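Long-range contact in endoglucanase CEL5A (Eubacterium cellulosolvens, PDB 4AFM), which is a cellulose-degrading enzyme whose carbohydrate-binding module, the fragment described here, probably binds beta-glucans and displays specificity for xyloglucan: residues D55-F60 / K110-A115. Residues are numbered along the deposited sequence; the frame is centred on the assembly and turned at random. Where two conformers were deposited one is given.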
ATOM      1  N   ASP A  55       8.056 -20.351   2.766  1.00  7.66           N
ATOM      2  CA  ASP A  55       8.379 -19.962   1.387  1.00  8.22           C
ATOM      3  C   ASP A  55       7.421 -18.909   0.875  1.00  7.68           C
ATOM      4  O   ASP A  55       6.306 -18.773   1.402  1.00  8.74           O
ATOM      5  CB  ASP A  55       8.456 -21.201   0.503  1.00 10.32           C
ATOM      6  CG  ASP A  55       9.732 -22.041   0.846  1.00 11.41           C
ATOM      7  OD1 ASP A  55      10.815 -21.501   0.880  1.00 13.36           O
ATOM      8  OD2 ASP A  55       9.396 -23.238   1.244  1.00 15.87           O
ATOM      9  N   ILE A  56       7.864 -18.125  -0.070  1.00  7.57           N
ATOM     10  CA  ILE A  56       7.197 -16.908  -0.488  1.00  7.31           C
ATOM     11  C   ILE A  56       6.901 -16.967  -1.948  1.00  7.26           C
ATOM     12  O   ILE A  56       7.678 -17.482  -2.783  1.00  8.41           O
ATOM     13  CB  ILE A  56       8.046 -15.681  -0.109  1.00  7.17           C
ATOM     14  CG1 ILE A  56       7.244 -14.374  -0.236  1.00  7.88           C
ATOM     15  CG2 ILE A  56       9.342 -15.629  -0.913  1.00  8.35           C
ATOM     16  CD1 ILE A  56       7.976 -13.197   0.355  1.00  8.55           C
ATOM     17  N   VAL A  57       5.776 -16.396  -2.371  1.00  6.80           N
ATOM     18  CA  VAL A  57       5.459 -16.175  -3.798  1.00  7.22           C
ATOM     19  C   VAL A  57       4.989 -14.750  -4.012  1.00  6.01           C
ATOM     20  O   VAL A  57       4.454 -14.102  -3.116  1.00  6.76           O
ATOM     21  CB  VAL A  57       4.443 -17.194  -4.379  1.00  7.75           C
ATOM     22  CG1 VAL A  57       5.006 -18.599  -4.321  1.00 10.26           C
ATOM     23  CG2 VAL A  57       3.131 -17.119  -3.615  1.00  9.56           C
ATOM     24  N   LEU A  58       5.109 -14.313  -5.251  1.00  5.87           N
ATOM     25  CA  LEU A  58       4.598 -13.037  -5.730  1.00  5.75           C
ATOM     26  C   LEU A  58       3.528 -13.365  -6.734  1.00  5.97           C
ATOM     27  O   LEU A  58       3.711 -14.242  -7.635  1.00  7.04           O
ATOM     28  CB  LEU A  58       5.725 -12.216  -6.368  1.00  6.11           C
ATOM     29  CG  LEU A  58       5.292 -10.874  -6.982  1.00  7.00           C
ATOM     30  CD1 LEU A  58       4.830  -9.917  -5.895  1.00  8.38           C
ATOM     31  CD2 LEU A  58       6.533 -10.307  -7.733  1.00  8.66           C
ATOM     32  N   ILE A  59       2.387 -12.717  -6.692  1.00  5.98           N
ATOM     33  CA  ILE A  59       1.181 -12.916  -7.567  0.58  5.98           C
ATOM     34  C   ILE A  59       1.027 -11.649  -8.386  1.00  5.68           C
ATOM     35  O   ILE A  59       0.841 -10.575  -7.733  1.00  6.01           O
ATOM     36  CB  ILE A  59      -0.144 -13.156  -6.745  0.58  6.24           C
ATOM     37  CG1 ILE A  59      -0.012 -14.230  -5.670  0.58  6.71           C
ATOM     38  CG2 ILE A  59      -1.300 -13.419  -7.689  0.58  6.61           C
ATOM     39  CD1 ILE A  59       0.473 -15.579  -6.156  0.58  8.91           C
ATOM     40  N   PHE A  60       0.987 -11.680  -9.699  1.00  5.79           N
ATOM     41  CA  PHE A  60       0.397 -10.619 -10.538  1.00  5.97           C
ATOM     42  C   PHE A  60      -0.847 -11.193 -11.120  1.00  6.15           C
ATOM     43  O   PHE A  60      -0.752 -12.325 -11.744  1.00  7.29           O
ATOM     44  CB  PHE A  60       1.355 -10.178 -11.637  1.00  6.75           C
ATOM     45  CG  PHE A  60       2.317  -9.085 -11.244  1.00  7.13           C
ATOM     46  CD1 PHE A  60       3.046  -9.116 -10.017  1.00  7.30           C
ATOM     47  CD2 PHE A  60       2.471  -8.030 -12.086  1.00  7.56           C
ATOM     48  CE1 PHE A  60       3.935  -8.058  -9.745  1.00  7.56           C
ATOM     49  CE2 PHE A  60       3.405  -6.998 -11.772  1.00  8.83           C
ATOM     50  CZ  PHE A  60       4.069  -6.997 -10.591  1.00  7.50           C
ATOM     51  N   LYS A 110       2.564 -13.472  -0.906  1.00  6.30           N
ATOM     52  CA  LYS A 110       1.831 -14.454  -0.084  1.00  6.57           C
ATOM     53  C   LYS A 110       2.794 -15.541   0.385  1.00  6.34           C
ATOM     54  O   LYS A 110       3.789 -15.861  -0.275  1.00  6.97           O
ATOM     55  CB  LYS A 110       0.748 -15.175  -0.876  1.00  7.14           C
ATOM     56  CG  LYS A 110      -0.372 -14.190  -1.376  1.00  8.51           C
ATOM     57  CD  LYS A 110      -1.506 -15.050  -1.985  1.00  9.21           C
ATOM     58  CE  LYS A 110      -2.679 -14.238  -2.566  1.00  9.74           C
ATOM     59  NZ  LYS A 110      -3.442 -13.627  -1.452  1.00 10.04           N
ATOM     60  N   PRO A 111       2.498 -16.158   1.528  1.00  6.53           N
ATOM     61  CA  PRO A 111       3.265 -17.331   1.992  1.00  6.68           C
ATOM     62  C   PRO A 111       2.698 -18.597   1.460  1.00  6.71           C
ATOM     63  O   PRO A 111       1.506 -18.756   1.213  1.00  8.89           O
ATOM     64  CB  PRO A 111       3.003 -17.251   3.555  1.00  7.14           C
ATOM     65  CG  PRO A 111       1.551 -16.783   3.614  1.00  7.51           C
ATOM     66  CD  PRO A 111       1.415 -15.769   2.491  1.00  6.87           C
ATOM     67  N   LEU A 112       3.593 -19.597   1.421  1.00  7.23           N
ATOM     68  CA  LEU A 112       3.158 -21.000   1.350  1.00  7.79           C
ATOM     69  C   LEU A 112       2.931 -21.492   2.777  1.00  8.32           C
ATOM     70  O   LEU A 112       3.429 -20.893   3.754  1.00  8.16           O
ATOM     71  CB  LEU A 112       4.177 -21.846   0.572  1.00  8.70           C
ATOM     72  CG  LEU A 112       4.456 -21.362  -0.853  1.00 10.03           C
ATOM     73  CD1 LEU A 112       5.418 -22.345  -1.591  1.00 11.70           C
ATOM     74  CD2 LEU A 112       3.264 -21.026  -1.650  1.00 11.46           C
ATOM     75  N   PRO A 113       2.249 -22.621   2.938  1.00  8.95           N
ATOM     76  CA  PRO A 113       1.946 -23.095   4.315  1.00  8.93           C
ATOM     77  C   PRO A 113       3.195 -23.365   5.091  1.00  8.35           C
ATOM     78  O   PRO A 113       4.235 -23.768   4.636  1.00  8.66           O
ATOM     79  CB  PRO A 113       1.192 -24.444   4.066  1.00 10.79           C
ATOM     80  CG  PRO A 113       0.474 -24.169   2.732  1.00 11.80           C
ATOM     81  CD  PRO A 113       1.546 -23.422   1.917  1.00 11.95           C
ATOM     82  N   SER A 114       3.076 -23.049   6.397  1.00  7.60           N
ATOM     83  CA  SER A 114       4.155 -23.308   7.386  1.00  7.47           C
ATOM     84  C   SER A 114       3.575 -23.393   8.760  1.00  7.14           C
ATOM     85  O   SER A 114       2.456 -22.940   9.023  1.00  7.58           O
ATOM     86  CB  SER A 114       5.169 -22.131   7.337  1.00  7.03           C
ATOM     87  OG  SER A 114       4.609 -20.955   7.932  1.00  7.07           O
ATOM     88  N   ALA A 115       4.371 -23.990   9.653  1.00  7.26           N
ATOM     89  CA  ALA A 115       3.907 -24.099  11.043  1.00  7.28           C
ATOM     90  C   ALA A 115       3.984 -22.782  11.823  1.00  7.54           C
ATOM     91  O   ALA A 115       3.165 -22.582  12.716  1.00  7.65           O
ATOM     92  CB  ALA A 115       4.807 -25.155  11.757  1.00  7.74           C
TER
HETATM   93  O   HOH W   1       6.565 -22.686   3.487  1.00 12.11           O
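Val57 and Lys110 form an antiparallel hydrogen-bonded pair, each giving its N-H to the other's carbonyl. Val57 N meets Lys110 O at 2.9 Å, and Lys110 N returns to Val57 O at 3.0 Å. The tight part of the contact lies on the sheet face of these two residues. Branched at CB, valine suits an extended strand, and its methyls divide the work: CG2 sits 3.6 Å from Lys110 O, while CG1 meets Leu112 CD2 at 4.0 Å, the two side chains crossing at about a right angle. Lysine suits its place because its methylenes pack on Ile59 while its ammonium reaches polar partners. With chi1 at -64°, CG lies anti to the carbonyl carbon, and the extended chain carries CD to 4.1 Å from Ile59 CG1 before a bend at chi4 turns NZ toward Ser26, Tyr106 and the carbonyl of Trp24, with whose ring Lys110 also makes a cation-pi contact. Strands 56-62 and 106-111 are the central pair of a four-stranded antiparallel sheet in this family 65 module. Ile56 and Pro111, the neighbouring non-hydrogen-bonded pair, turn to the other face; proline fits because no N-H is needed there toward 56-62, and its carbonyl accepts from Trp24 NE1. Toward solvent, Leu112 N bonds Asp55 O at 2.8 Å. Here partly exposed Leu112 lays CD1 3.9 Å from Asp55 CB, leaving the polar carboxylate exposed, and a water bridges Asp55 N and Pro113 O.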